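Local coordinates for protein major pollen allergen Jun a 1 (Juniperus ashei, PDB 1PXZ) that cleaves polygalacturonan (pectate) by elimination with low activity, as a calcium-dependent pectate lyase of cedar pollen, and is that pollen's major allergen, at residues V178-T183 against D205-D210; Y235-V240 against N258-S263; E278-I283 against W294-T299. All blocks are in the same frame, centred on the assembly; numbering follows the deposited sequence.

How the contacts relate
The three contacts follow one another along the chain and across successive coils of a right-handed parallel beta-helix. Contact 1 and contact 2, with centres about 13 Å apart, meet at Tyr235, whose ring packs on 205-210 and whose OH lies 2.5 Å from Asp205 O. Contact 2 passes directly into contact 3: Ser263 N is 2.8 Å from Arg297 O, and strands 260-264 and 296-299 are neighbours. Contacts 1 and 3 do not touch, their nearest atoms being about 8 Å apart. Thr179 of contact 1 lies about 3 Å, between side chains, from Asp177, a calcium ligand by similarity; Ile283 of contact 3 lies about 7 Å from Arg229, the predicted active-site residue.

Contact 1 (V178-T183 against D205-D210); sequences VTLGST and DTYDDD
Asp210 reaches across to the turn that follows strand 174-179 and accepts a backbone hydrogen bond there: Gly181 N to Asp210 OD1, 3.0 Å, nearly straight at 169° and met almost along the carboxylate C-O axis. A short acidic side chain suits the place, because Asp210 OD1 also accepts a hydrogen bond from a water 3.1 Å away, which in turn weakly accepts Ser182 N. One carboxylate oxygen thus serves two successive amides, one directly and one through water. Gly181 adopts positive phi and psi, where a CB would press on the preceding carbonyl oxygen. Ser182 OG donates to Thr179 O at 2.7 Å and also bonds Val158 N, tying the turn to the preceding coil.

The apolar part is a single meeting of Leu180 with Tyr207. CB of Leu180 starts away from 205-210, but the chain, with CG anti to the backbone N (chi1 -169°), returns CD1 to the ring. Leu180 CD1 touches its hydroxyl end at a slant, 3.3 Å from both Tyr207 CZ and Tyr207 OH; Gly181 N lies 3.7 Å from Tyr207 CE2.

Loops between coils of the parallel beta-helix meet here, with Thr179 next to Asp177, a probable calcium ligand. The contact joins the end of strand 174-179, flanked by strands 153-156 and 198-201, to the loop leading from strand 198-201 to strand 214-218.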
ATOM      1  N   VAL A 178       1.440  -4.023  -6.915  1.00 12.25           N
ATOM      2  CA  VAL A 178       0.053  -3.979  -7.395  1.00 14.78           C
ATOM      3  C   VAL A 178       0.075  -4.269  -8.883  1.00 17.29           C
ATOM      4  O   VAL A 178       0.744  -3.552  -9.630  1.00 13.65           O
ATOM      5  CB  VAL A 178      -0.571  -2.618  -7.092  1.00 18.99           C
ATOM      6  CG1 VAL A 178      -2.009  -2.520  -7.602  1.00 24.43           C
ATOM      7  CG2 VAL A 178      -0.546  -2.339  -5.595  1.00 20.83           C
ATOM      8  N   THR A 179      -0.572  -5.322  -9.345  1.00 14.87           N
ATOM      9  CA  THR A 179      -0.489  -5.763 -10.716  1.00 16.67           C
ATOM     10  C   THR A 179      -1.793  -6.355 -11.244  1.00 16.43           C
ATOM     11  O   THR A 179      -2.741  -6.605 -10.506  1.00 14.05           O
ATOM     12  CB  THR A 179       0.550  -6.898 -10.900  1.00 32.49           C
ATOM     13  OG1 THR A 179       0.099  -8.026 -10.130  1.00 33.84           O
ATOM     14  CG2 THR A 179       1.923  -6.546 -10.373  1.00 51.47           C
ATOM     15  N   LEU A 180      -1.769  -6.595 -12.554  1.00 16.49           N
ATOM     16  CA  LEU A 180      -2.782  -7.329 -13.274  1.00 18.09           C
ATOM     17  C   LEU A 180      -4.192  -6.806 -13.088  1.00 16.01           C
ATOM     18  O   LEU A 180      -5.055  -7.543 -12.598  1.00 19.17           O
ATOM     19  CB  LEU A 180      -2.801  -8.818 -12.846  1.00 20.33           C
ATOM     20  CG  LEU A 180      -3.663  -9.710 -13.748  1.00 35.50           C
ATOM     21  CD1 LEU A 180      -3.097  -9.704 -15.164  1.00 38.22           C
ATOM     22  CD2 LEU A 180      -3.769 -11.137 -13.226  1.00 38.75           C
ATOM     23  N   GLY A 181      -4.467  -5.568 -13.485  1.00 16.94           N
ATOM     24  CA  GLY A 181      -5.851  -5.133 -13.443  1.00 17.82           C
ATOM     25  C   GLY A 181      -6.366  -4.738 -12.084  1.00 16.32           C
ATOM     26  O   GLY A 181      -7.567  -4.597 -11.863  1.00 27.49           O
ATOM     27  N   SER A 182      -5.464  -4.537 -11.123  1.00 12.79           N
ATOM     28  CA  SER A 182      -5.913  -4.066  -9.815  1.00 12.82           C
ATOM     29  C   SER A 182      -6.319  -2.606  -9.899  1.00 15.29           C
ATOM     30  O   SER A 182      -5.703  -1.837 -10.640  1.00 16.44           O
ATOM     31  CB  SER A 182      -4.808  -4.219  -8.758  1.00  9.83           C
ATOM     32  OG  SER A 182      -4.470  -5.603  -8.644  1.00 15.50           O
ATOM     33  N   THR A 183      -7.346  -2.245  -9.137  1.00 13.15           N
ATOM     34  CA  THR A 183      -7.736  -0.831  -9.202  1.00 13.32           C
ATOM     35  C   THR A 183      -8.626  -0.531  -8.016  1.00 11.10           C
ATOM     36  O   THR A 183      -9.023  -1.464  -7.293  1.00 12.23           O
ATOM     37  CB  THR A 183      -8.386  -0.550 -10.570  1.00 19.19           C
ATOM     38  OG1 THR A 183      -8.545   0.865 -10.731  1.00 12.45           O
ATOM     39  CG2 THR A 183      -9.763  -1.193 -10.646  1.00 23.57           C
ATOM     40  N   ASP A 205       5.669  -3.709 -18.996  1.00 67.20           N
ATOM     41  CA  ASP A 205       5.431  -2.769 -20.082  1.00 67.44           C
ATOM     42  C   ASP A 205       4.568  -3.438 -21.155  1.00 58.12           C
ATOM     43  O   ASP A 205       4.118  -2.805 -22.104  1.00 44.73           O
ATOM     44  CB  ASP A 205       6.716  -2.254 -20.719  1.00 74.05           C
ATOM     45  CG  ASP A 205       7.706  -3.320 -21.124  1.00 82.17           C
ATOM     46  OD1 ASP A 205       7.283  -4.375 -21.639  1.00 88.62           O
ATOM     47  OD2 ASP A 205       8.920  -3.091 -20.925  1.00 95.78           O
ATOM     48  N   THR A 206       4.362  -4.732 -20.962  1.00 51.66           N
ATOM     49  CA  THR A 206       3.514  -5.535 -21.830  1.00 60.46           C
ATOM     50  C   THR A 206       2.045  -5.424 -21.450  1.00 61.61           C
ATOM     51  O   THR A 206       1.159  -5.417 -22.313  1.00 44.79           O
ATOM     52  CB  THR A 206       3.998  -6.996 -21.755  1.00 64.43           C
ATOM     53  OG1 THR A 206       3.254  -7.717 -20.771  1.00 87.84           O
ATOM     54  CG2 THR A 206       5.452  -7.015 -21.299  1.00 56.72           C
ATOM     55  N   TYR A 207       1.745  -5.333 -20.149  1.00 51.27           N
ATOM     56  CA  TYR A 207       0.350  -5.382 -19.726  1.00 48.76           C
ATOM     57  C   TYR A 207      -0.378  -4.049 -19.793  1.00 48.76           C
ATOM     58  O   TYR A 207      -0.590  -3.382 -18.769  1.00 45.75           O
ATOM     59  CB  TYR A 207       0.259  -5.923 -18.286  1.00 56.20           C
ATOM     60  CG  TYR A 207      -1.136  -6.420 -17.976  1.00 64.57           C
ATOM     61  CD1 TYR A 207      -1.556  -7.670 -18.415  1.00 69.39           C
ATOM     62  CD2 TYR A 207      -2.022  -5.639 -17.247  1.00 70.23           C
ATOM     63  CE1 TYR A 207      -2.833  -8.121 -18.130  1.00 75.20           C
ATOM     64  CE2 TYR A 207      -3.300  -6.084 -16.963  1.00 75.67           C
ATOM     65  CZ  TYR A 207      -3.700  -7.326 -17.411  1.00 76.85           C
ATOM     66  OH  TYR A 207      -4.972  -7.774 -17.130  1.00 86.53           O
ATOM     67  N   ASP A 208      -0.801  -3.637 -20.987  1.00 40.52           N
ATOM     68  CA  ASP A 208      -1.489  -2.345 -21.096  1.00 39.62           C
ATOM     69  C   ASP A 208      -2.882  -2.383 -20.502  1.00 46.66           C
ATOM     70  O   ASP A 208      -3.610  -1.381 -20.432  1.00 34.02           O
ATOM     71  CB  ASP A 208      -1.513  -1.916 -22.567  1.00 48.19           C
ATOM     72  CG  ASP A 208      -1.373  -3.129 -23.473  1.00 62.52           C
ATOM     73  OD1 ASP A 208      -0.306  -3.779 -23.431  1.00 84.68           O
ATOM     74  OD2 ASP A 208      -2.339  -3.421 -24.208  1.00 82.20           O
ATOM     75  N   ASP A 209      -3.341  -3.541 -20.008  1.00 49.40           N
ATOM     76  CA  ASP A 209      -4.678  -3.474 -19.383  1.00 58.09           C
ATOM     77  C   ASP A 209      -4.621  -2.766 -18.035  1.00 46.03           C
ATOM     78  O   ASP A 209      -5.632  -2.435 -17.409  1.00 49.27           O
ATOM     79  CB  ASP A 209      -5.276  -4.876 -19.302  1.00 73.18           C
ATOM     80  CG  ASP A 209      -5.926  -5.262 -20.624  1.00 88.36           C
ATOM     81  OD1 ASP A 209      -6.003  -4.395 -21.524  1.00 90.55           O
ATOM     82  OD2 ASP A 209      -6.353  -6.429 -20.761  1.00116.33           O
ATOM     83  N   ASP A 210      -3.412  -2.471 -17.553  1.00 29.03           N
ATOM     84  CA  ASP A 210      -3.251  -1.628 -16.379  1.00 19.94           C
ATOM     85  C   ASP A 210      -3.622  -0.180 -16.675  1.00 21.00           C
ATOM     86  O   ASP A 210      -3.598   0.647 -15.758  1.00 17.04           O
ATOM     87  CB  ASP A 210      -1.809  -1.709 -15.867  1.00 21.88           C
ATOM     88  CG  ASP A 210      -1.581  -3.005 -15.101  1.00 33.14           C
ATOM     89  OD1 ASP A 210      -2.586  -3.562 -14.593  1.00 34.26           O
ATOM     90  OD2 ASP A 210      -0.402  -3.416 -15.037  1.00 29.46           O
TER
HETATM   91  O   HOH W   1      -2.656  -3.176 -11.501  1.00 24.44           O

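Contact 2 (Y235-V240 against N258-S263); sequences YGLVHV and NPTILS
Four backbone hydrogen bonds zip residues 236-240 to 260-262 as parallel strands: Thr260 N to Gly236 O (2.9 Å), Val238 N to Thr260 O (2.8 Å), Leu262 N to Val238 O and Val240 N to Leu262 O. The donor strand alternates from bond to bond. Val238 bonds through both its N and its O to Thr260 and Leu262, the two residues flanking its partner Ile261, which is the parallel pattern; the short axes stand 4.7 Å apart at only 10°.

On the face that carries Leu237, Thr260, His239 and Leu262, Leu237 meets its bridge partner Thr260 and, diagonally, Leu262. Leu237 has CG anti to its nitrogen (chi1 168°), and its CD1 lies against Thr260 CG2 at 3.5 Å and against Leu262 CD1 at 4.0 Å. The beta-branched threonine offers its methyl to the leucine. His239 crosses Leu262 at about a right angle, and its CD2 approaches Leu262 O at 3.3 Å, at the ring edge. On the other face Val238, Val240 and Ile261 supply the branched, apolar bulk suited to a buried position, Val240 CG2 touching Ile261 CG2 at 4.5 Å.

Further out, a water donates to both Tyr235 O and Asn258 O, bridging the bends that precede the strands. Polar partners outside hold the side chains: His239 ND1 bonds to Tyr321 OH and NE2 to Glu264 OE1, and Ser263 OG bonds to Asp301 OD2 and Asn266 ND2.

These are consecutive coils of the beta-helix: strand 237-241 is bordered on its other side by 214-218, and strand 260-264 by 296-299, whose Trp296 packs on Ile261.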
ATOM      1  N   TYR A 235       1.356   2.688 -16.979  1.00 12.71           N
ATOM      2  CA  TYR A 235       0.053   2.682 -17.634  1.00  9.78           C
ATOM      3  C   TYR A 235      -1.082   3.398 -16.939  1.00 20.14           C
ATOM      4  O   TYR A 235      -1.839   4.151 -17.569  1.00 19.98           O
ATOM      5  CB  TYR A 235      -0.402   1.207 -17.800  1.00 14.51           C
ATOM      6  CG  TYR A 235       0.361   0.562 -18.937  1.00 19.68           C
ATOM      7  CD1 TYR A 235       0.247   1.139 -20.197  1.00 29.61           C
ATOM      8  CD2 TYR A 235       1.168  -0.549 -18.781  1.00 23.25           C
ATOM      9  CE1 TYR A 235       0.916   0.615 -21.282  1.00 31.38           C
ATOM     10  CE2 TYR A 235       1.847  -1.086 -19.873  1.00 28.63           C
ATOM     11  CZ  TYR A 235       1.713  -0.496 -21.114  1.00 29.27           C
ATOM     12  OH  TYR A 235       2.361  -0.992 -22.223  1.00 32.29           O
ATOM     13  N   GLY A 236      -1.341   3.202 -15.646  1.00 14.98           N
ATOM     14  CA  GLY A 236      -2.570   3.774 -15.099  1.00 10.66           C
ATOM     15  C   GLY A 236      -2.432   5.152 -14.501  1.00 14.64           C
ATOM     16  O   GLY A 236      -1.636   5.991 -14.920  1.00 14.22           O
ATOM     17  N   LEU A 237      -3.211   5.423 -13.463  1.00  7.22           N
ATOM     18  CA  LEU A 237      -3.280   6.741 -12.843  1.00  7.29           C
ATOM     19  C   LEU A 237      -2.941   6.654 -11.370  1.00 13.34           C
ATOM     20  O   LEU A 237      -3.543   5.817 -10.681  1.00 11.43           O
ATOM     21  CB  LEU A 237      -4.719   7.258 -12.987  1.00 13.85           C
ATOM     22  CG  LEU A 237      -5.204   8.480 -12.228  1.00 18.97           C
ATOM     23  CD1 LEU A 237      -4.411   9.710 -12.632  1.00 23.01           C
ATOM     24  CD2 LEU A 237      -6.689   8.708 -12.495  1.00 22.47           C
ATOM     25  N   VAL A 238      -2.013   7.488 -10.903  1.00 10.44           N
ATOM     26  CA  VAL A 238      -1.732   7.474  -9.469  1.00  8.05           C
ATOM     27  C   VAL A 238      -1.795   8.898  -8.919  1.00  7.87           C
ATOM     28  O   VAL A 238      -1.089   9.759  -9.447  1.00 10.89           O
ATOM     29  CB  VAL A 238      -0.345   6.908  -9.115  1.00 14.60           C
ATOM     30  CG1 VAL A 238      -0.293   6.687  -7.600  1.00  4.46           C
ATOM     31  CG2 VAL A 238      -0.039   5.630  -9.858  1.00 24.18           C
ATOM     32  N   HIS A 239      -2.594   9.106  -7.894  1.00  6.57           N
ATOM     33  CA  HIS A 239      -2.641  10.368  -7.171  1.00 12.19           C
ATOM     34  C   HIS A 239      -1.731  10.281  -5.943  1.00 10.56           C
ATOM     35  O   HIS A 239      -2.012   9.499  -5.032  1.00  9.33           O
ATOM     36  CB  HIS A 239      -4.081  10.714  -6.786  1.00  7.40           C
ATOM     37  CG  HIS A 239      -4.265  12.045  -6.141  1.00  8.68           C
ATOM     38  ND1 HIS A 239      -5.191  12.296  -5.163  1.00  8.01           N
ATOM     39  CD2 HIS A 239      -3.588  13.212  -6.368  1.00  7.10           C
ATOM     40  CE1 HIS A 239      -5.106  13.564  -4.785  1.00 12.69           C
ATOM     41  NE2 HIS A 239      -4.143  14.145  -5.506  1.00  8.73           N
ATOM     42  N   VAL A 240      -0.660  11.048  -5.933  1.00  6.43           N
ATOM     43  CA  VAL A 240       0.315  11.018  -4.829  1.00  5.63           C
ATOM     44  C   VAL A 240       0.152  12.274  -3.994  1.00 12.05           C
ATOM     45  O   VAL A 240       0.612  13.335  -4.422  1.00 11.58           O
ATOM     46  CB  VAL A 240       1.749  10.886  -5.361  1.00  5.82           C
ATOM     47  CG1 VAL A 240       2.765  10.753  -4.221  1.00 10.37           C
ATOM     48  CG2 VAL A 240       1.901   9.670  -6.271  1.00  6.83           C
ATOM     49  N   ASN A 258       3.939   5.514 -19.937  1.00 13.65           N
ATOM     50  CA  ASN A 258       2.945   6.575 -19.870  1.00 13.45           C
ATOM     51  C   ASN A 258       1.975   6.436 -18.716  1.00 14.02           C
ATOM     52  O   ASN A 258       0.763   6.372 -18.932  1.00 11.92           O
ATOM     53  CB  ASN A 258       2.139   6.593 -21.183  1.00 17.51           C
ATOM     54  CG  ASN A 258       1.140   7.709 -21.358  1.00 15.58           C
ATOM     55  OD1 ASN A 258       0.161   7.567 -22.109  1.00 33.91           O
ATOM     56  ND2 ASN A 258       1.285   8.844 -20.717  1.00 11.16           N
ATOM     57  N   PRO A 259       2.446   6.417 -17.482  1.00 13.69           N
ATOM     58  CA  PRO A 259       1.488   6.538 -16.372  1.00 12.07           C
ATOM     59  C   PRO A 259       1.130   8.014 -16.237  1.00 13.23           C
ATOM     60  O   PRO A 259       1.901   8.902 -16.638  1.00 10.88           O
ATOM     61  CB  PRO A 259       2.316   6.044 -15.173  1.00 10.38           C
ATOM     62  CG  PRO A 259       3.683   6.565 -15.504  1.00 13.68           C
ATOM     63  CD  PRO A 259       3.828   6.345 -17.000  1.00 14.46           C
ATOM     64  N   THR A 260      -0.035   8.264 -15.665  1.00 10.96           N
ATOM     65  CA  THR A 260      -0.453   9.583 -15.231  1.00  8.78           C
ATOM     66  C   THR A 260      -0.153   9.697 -13.742  1.00 15.84           C
ATOM     67  O   THR A 260      -0.684   8.938 -12.940  1.00 12.13           O
ATOM     68  CB  THR A 260      -1.957   9.828 -15.508  1.00 12.70           C
ATOM     69  OG1 THR A 260      -2.107   9.716 -16.935  1.00 13.25           O
ATOM     70  CG2 THR A 260      -2.388  11.217 -15.071  1.00 11.74           C
ATOM     71  N   ILE A 261       0.697  10.640 -13.395  1.00 10.13           N
ATOM     72  CA  ILE A 261       1.117  10.849 -12.020  1.00  6.79           C
ATOM     73  C   ILE A 261       0.773  12.258 -11.573  1.00 12.19           C
ATOM     74  O   ILE A 261       1.302  13.223 -12.101  1.00 12.28           O
ATOM     75  CB  ILE A 261       2.633  10.570 -11.854  1.00  8.31           C
ATOM     76  CG1 ILE A 261       2.976   9.149 -12.286  1.00  8.74           C
ATOM     77  CG2 ILE A 261       3.032  10.911 -10.426  1.00  8.31           C
ATOM     78  CD1 ILE A 261       4.447   8.766 -12.287  1.00 11.79           C
ATOM     79  N   LEU A 262      -0.124  12.344 -10.598  1.00  9.79           N
ATOM     80  CA  LEU A 262      -0.591  13.587 -10.027  1.00  3.67           C
ATOM     81  C   LEU A 262      -0.028  13.745  -8.622  1.00  7.69           C
ATOM     82  O   LEU A 262      -0.561  13.221  -7.648  1.00  8.90           O
ATOM     83  CB  LEU A 262      -2.119  13.663 -10.061  1.00  6.98           C
ATOM     84  CG  LEU A 262      -2.728  13.332 -11.445  1.00  9.83           C
ATOM     85  CD1 LEU A 262      -4.237  13.527 -11.412  1.00 11.47           C
ATOM     86  CD2 LEU A 262      -2.100  14.180 -12.547  1.00 12.60           C
ATOM     87  N   SER A 263       1.088  14.485  -8.571  1.00  6.95           N
ATOM     88  CA  SER A 263       1.758  14.778  -7.312  1.00  9.78           C
ATOM     89  C   SER A 263       1.199  16.069  -6.722  1.00 11.03           C
ATOM     90  O   SER A 263       1.268  17.105  -7.376  1.00 11.29           O
ATOM     91  CB  SER A 263       3.268  14.891  -7.542  1.00  8.82           C
ATOM     92  OG  SER A 263       3.909  15.376  -6.368  1.00 10.03           O
TER
HETATM   93  O   HOH W   2      -1.098   4.628 -20.368  1.00 21.65           O

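Contact 3 (E278-I283 against W294-T299); sequences EVTKRI and WVWRST
Thr280 opens the contact with its methyl: CG2 lies 3.9 Å from Trp296 CE3, at the edge of the indole near its plane. A threonine suits the spot because its two branches do different work. Its hydroxyl, at chi1 39°, turns back to donate to Glu278 OE2 at 2.6 Å, using the anti lone pair of that oxygen, and also engages Val310 N. Lys281 contributes its backbone, O standing 3.4 Å from Trp296 CH2 in the plane of the ring, while its CB points away.

Arg282 and Trp296 make the main meeting. Bent at chi2 (110°), Arg282 runs over the Trp296 face: CG makes a CH-pi contact 4.0 Å from the six-membered ring centroid, and Arg282 CZ lies 3.5 Å from Trp296 CE3, toward the rim of the indole, the planes inclined 25°. Arg282 CG also touches Trp294 CZ3 at 3.4 Å, so both tryptophans border the aliphatic stem. A long stem ending in a flat guanidinium can lie along the indole while NH2 bonds Ser312 OG and Val310 O. Ile283 closes the walk with its carbonyl, O lying 3.7 Å from Trp294 CH2 in the ring plane.

Trp296 NE1 bonds Pro259 O, which fixes the indole. No backbone hydrogen bond joins strands 280-282 and 296-299; nearly antiparallel, axes 10.6 Å apart, they belong to different sheets of the beta-helix, beside 253-256 and 260-264 respectively.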
ATOM      1  N   GLU A 278      16.816  15.177  -8.368  1.00  7.85           N
ATOM      2  CA  GLU A 278      15.556  15.105  -9.098  1.00 10.04           C
ATOM      3  C   GLU A 278      14.598  14.093  -8.455  1.00  8.44           C
ATOM      4  O   GLU A 278      14.955  12.943  -8.218  1.00 13.12           O
ATOM      5  CB  GLU A 278      15.743  14.727 -10.580  1.00 10.08           C
ATOM      6  CG  GLU A 278      14.421  14.997 -11.307  1.00 12.15           C
ATOM      7  CD  GLU A 278      14.455  14.650 -12.774  1.00 23.00           C
ATOM      8  OE1 GLU A 278      15.576  14.569 -13.321  1.00 16.70           O
ATOM      9  OE2 GLU A 278      13.363  14.462 -13.373  1.00 18.85           O
ATOM     10  N   VAL A 279      13.386  14.552  -8.173  1.00  7.68           N
ATOM     11  CA  VAL A 279      12.399  13.692  -7.510  1.00  8.37           C
ATOM     12  C   VAL A 279      11.937  12.608  -8.477  1.00 16.07           C
ATOM     13  O   VAL A 279      11.773  11.449  -8.087  1.00 11.67           O
ATOM     14  CB  VAL A 279      11.194  14.533  -7.078  1.00  7.36           C
ATOM     15  CG1 VAL A 279       9.976  13.654  -6.763  1.00  8.13           C
ATOM     16  CG2 VAL A 279      11.541  15.446  -5.901  1.00  6.79           C
ATOM     17  N   THR A 280      11.715  13.005  -9.726  1.00  9.62           N
ATOM     18  CA  THR A 280      11.170  12.225 -10.818  1.00  7.78           C
ATOM     19  C   THR A 280      12.200  11.463 -11.639  1.00 12.09           C
ATOM     20  O   THR A 280      13.354  11.853 -11.828  1.00 14.36           O
ATOM     21  CB  THR A 280      10.445  13.141 -11.848  1.00  9.66           C
ATOM     22  OG1 THR A 280      11.203  14.360 -11.994  1.00 10.55           O
ATOM     23  CG2 THR A 280       9.064  13.534 -11.357  1.00 10.51           C
ATOM     24  N   LYS A 281      11.746  10.329 -12.173  1.00  9.78           N
ATOM     25  CA  LYS A 281      12.534   9.554 -13.100  1.00  8.81           C
ATOM     26  C   LYS A 281      11.646   8.861 -14.138  1.00 10.61           C
ATOM     27  O   LYS A 281      10.819   8.030 -13.783  1.00  9.92           O
ATOM     28  CB  LYS A 281      13.395   8.486 -12.403  1.00  9.61           C
ATOM     29  CG  LYS A 281      14.428   7.923 -13.392  1.00 14.65           C
ATOM     30  CD  LYS A 281      15.522   7.163 -12.646  1.00 24.24           C
ATOM     31  CE  LYS A 281      16.339   6.332 -13.632  1.00 36.94           C
ATOM     32  NZ  LYS A 281      16.182   4.867 -13.390  1.00 61.11           N
ATOM     33  N   ARG A 282      11.833   9.218 -15.409  1.00 11.00           N
ATOM     34  CA  ARG A 282      11.147   8.559 -16.506  1.00 15.29           C
ATOM     35  C   ARG A 282      11.993   7.421 -17.050  1.00 18.80           C
ATOM     36  O   ARG A 282      13.175   7.568 -17.350  1.00 15.45           O
ATOM     37  CB  ARG A 282      10.855   9.510 -17.670  1.00 17.06           C
ATOM     38  CG  ARG A 282       9.619  10.368 -17.456  1.00 18.39           C
ATOM     39  CD  ARG A 282      10.068  11.811 -17.250  1.00 22.09           C
ATOM     40  NE  ARG A 282       8.916  12.723 -17.303  1.00 20.72           N
ATOM     41  CZ  ARG A 282       8.818  13.699 -16.400  1.00 14.24           C
ATOM     42  NH1 ARG A 282       9.774  13.822 -15.475  1.00 10.73           N
ATOM     43  NH2 ARG A 282       7.776  14.500 -16.471  1.00 13.59           N
ATOM     44  N   ILE A 283      11.360   6.270 -17.187  1.00 18.85           N
ATOM     45  CA  ILE A 283      12.092   5.089 -17.640  1.00 14.20           C
ATOM     46  C   ILE A 283      11.553   4.618 -18.973  1.00 21.62           C
ATOM     47  O   ILE A 283      10.338   4.482 -19.127  1.00 22.45           O
ATOM     48  CB  ILE A 283      11.957   4.024 -16.534  1.00 22.84           C
ATOM     49  CG1 ILE A 283      12.642   4.451 -15.232  1.00 28.06           C
ATOM     50  CG2 ILE A 283      12.465   2.672 -16.985  1.00 26.99           C
ATOM     51  CD1 ILE A 283      11.993   3.956 -13.963  1.00 28.60           C
ATOM     52  N   TRP A 294       3.622  12.412 -21.555  1.00 10.14           N
ATOM     53  CA  TRP A 294       3.113  11.840 -20.292  1.00  8.18           C
ATOM     54  C   TRP A 294       2.642  12.931 -19.353  1.00  8.85           C
ATOM     55  O   TRP A 294       3.221  13.991 -19.175  1.00 14.01           O
ATOM     56  CB  TRP A 294       4.223  11.020 -19.633  1.00  7.47           C
ATOM     57  CG  TRP A 294       4.754   9.868 -20.408  1.00 11.28           C
ATOM     58  CD1 TRP A 294       4.407   9.418 -21.642  1.00 12.78           C
ATOM     59  CD2 TRP A 294       5.796   8.987 -19.930  1.00 14.57           C
ATOM     60  NE1 TRP A 294       5.162   8.304 -21.971  1.00 16.06           N
ATOM     61  CE2 TRP A 294       6.021   8.026 -20.937  1.00 20.01           C
ATOM     62  CE3 TRP A 294       6.533   8.951 -18.744  1.00 13.61           C
ATOM     63  CZ2 TRP A 294       6.976   7.012 -20.797  1.00 21.89           C
ATOM     64  CZ3 TRP A 294       7.484   7.942 -18.605  1.00 15.18           C
ATOM     65  CH2 TRP A 294       7.691   6.995 -19.627  1.00 15.23           C
ATOM     66  N   VAL A 295       1.533  12.721 -18.651  1.00  8.54           N
ATOM     67  CA  VAL A 295       1.017  13.814 -17.839  1.00  9.61           C
ATOM     68  C   VAL A 295       1.486  13.569 -16.402  1.00 12.58           C
ATOM     69  O   VAL A 295       0.899  12.756 -15.694  1.00 10.71           O
ATOM     70  CB  VAL A 295      -0.507  13.904 -17.931  1.00 17.25           C
ATOM     71  CG1 VAL A 295      -1.045  14.888 -16.899  1.00 16.88           C
ATOM     72  CG2 VAL A 295      -0.958  14.334 -19.332  1.00 16.86           C
ATOM     73  N   TRP A 296       2.572  14.245 -16.057  1.00  9.98           N
ATOM     74  CA  TRP A 296       3.141  14.167 -14.716  1.00 10.64           C
ATOM     75  C   TRP A 296       3.097  15.557 -14.103  1.00 10.47           C
ATOM     76  O   TRP A 296       3.881  16.427 -14.481  1.00 10.70           O
ATOM     77  CB  TRP A 296       4.572  13.639 -14.730  1.00  9.16           C
ATOM     78  CG  TRP A 296       4.729  12.200 -15.108  1.00  8.04           C
ATOM     79  CD1 TRP A 296       3.879  11.388 -15.785  1.00 10.35           C
ATOM     80  CD2 TRP A 296       5.879  11.383 -14.801  1.00 10.13           C
ATOM     81  NE1 TRP A 296       4.397  10.133 -15.928  1.00  9.07           N
ATOM     82  CE2 TRP A 296       5.633  10.109 -15.324  1.00  7.80           C
ATOM     83  CE3 TRP A 296       7.087  11.625 -14.126  1.00 13.35           C
ATOM     84  CZ2 TRP A 296       6.549   9.064 -15.201  1.00 12.53           C
ATOM     85  CZ3 TRP A 296       8.003  10.583 -14.000  1.00 12.34           C
ATOM     86  CH2 TRP A 296       7.718   9.313 -14.541  1.00  8.26           C
ATOM     87  N   ARG A 297       2.188  15.775 -13.161  1.00  5.55           N
ATOM     88  CA  ARG A 297       1.986  17.096 -12.599  1.00  5.84           C
ATOM     89  C   ARG A 297       2.424  17.215 -11.137  1.00 11.62           C
ATOM     90  O   ARG A 297       2.286  16.261 -10.360  1.00 15.45           O
ATOM     91  CB  ARG A 297       0.512  17.497 -12.668  1.00 10.93           C
ATOM     92  CG  ARG A 297      -0.169  17.208 -13.991  1.00 19.55           C
ATOM     93  CD  ARG A 297      -1.290  18.224 -14.216  1.00 33.72           C
ATOM     94  NE  ARG A 297      -2.385  18.061 -13.264  1.00 36.56           N
ATOM     95  CZ  ARG A 297      -3.517  17.443 -13.593  1.00 43.60           C
ATOM     96  NH1 ARG A 297      -3.631  16.967 -14.830  1.00 31.03           N
ATOM     97  NH2 ARG A 297      -4.502  17.305 -12.713  1.00 38.38           N
ATOM     98  N   SER A 298       2.950  18.392 -10.810  1.00  9.41           N
ATOM     99  CA  SER A 298       3.320  18.724  -9.433  1.00 11.15           C
ATOM    100  C   SER A 298       2.548  19.963  -8.992  1.00 17.65           C
ATOM    101  O   SER A 298       2.721  21.034  -9.590  1.00 13.69           O
ATOM    102  CB  SER A 298       4.829  18.942  -9.321  1.00 12.26           C
ATOM    103  OG  SER A 298       5.178  19.555  -8.093  1.00 11.03           O
ATOM    104  N   THR A 299       1.696  19.844  -7.980  1.00  5.47           N
ATOM    105  CA  THR A 299       0.881  20.936  -7.480  1.00  8.35           C
ATOM    106  C   THR A 299       1.068  21.189  -5.997  1.00 11.17           C
ATOM    107  O   THR A 299       0.794  20.261  -5.220  1.00 15.16           O
ATOM    108  CB  THR A 299      -0.618  20.606  -7.707  1.00 16.30           C
ATOM    109  OG1 THR A 299      -0.788  20.255  -9.098  1.00 26.67           O
ATOM    110  CG2 THR A 299      -1.501  21.797  -7.400  1.00 20.23           C
TER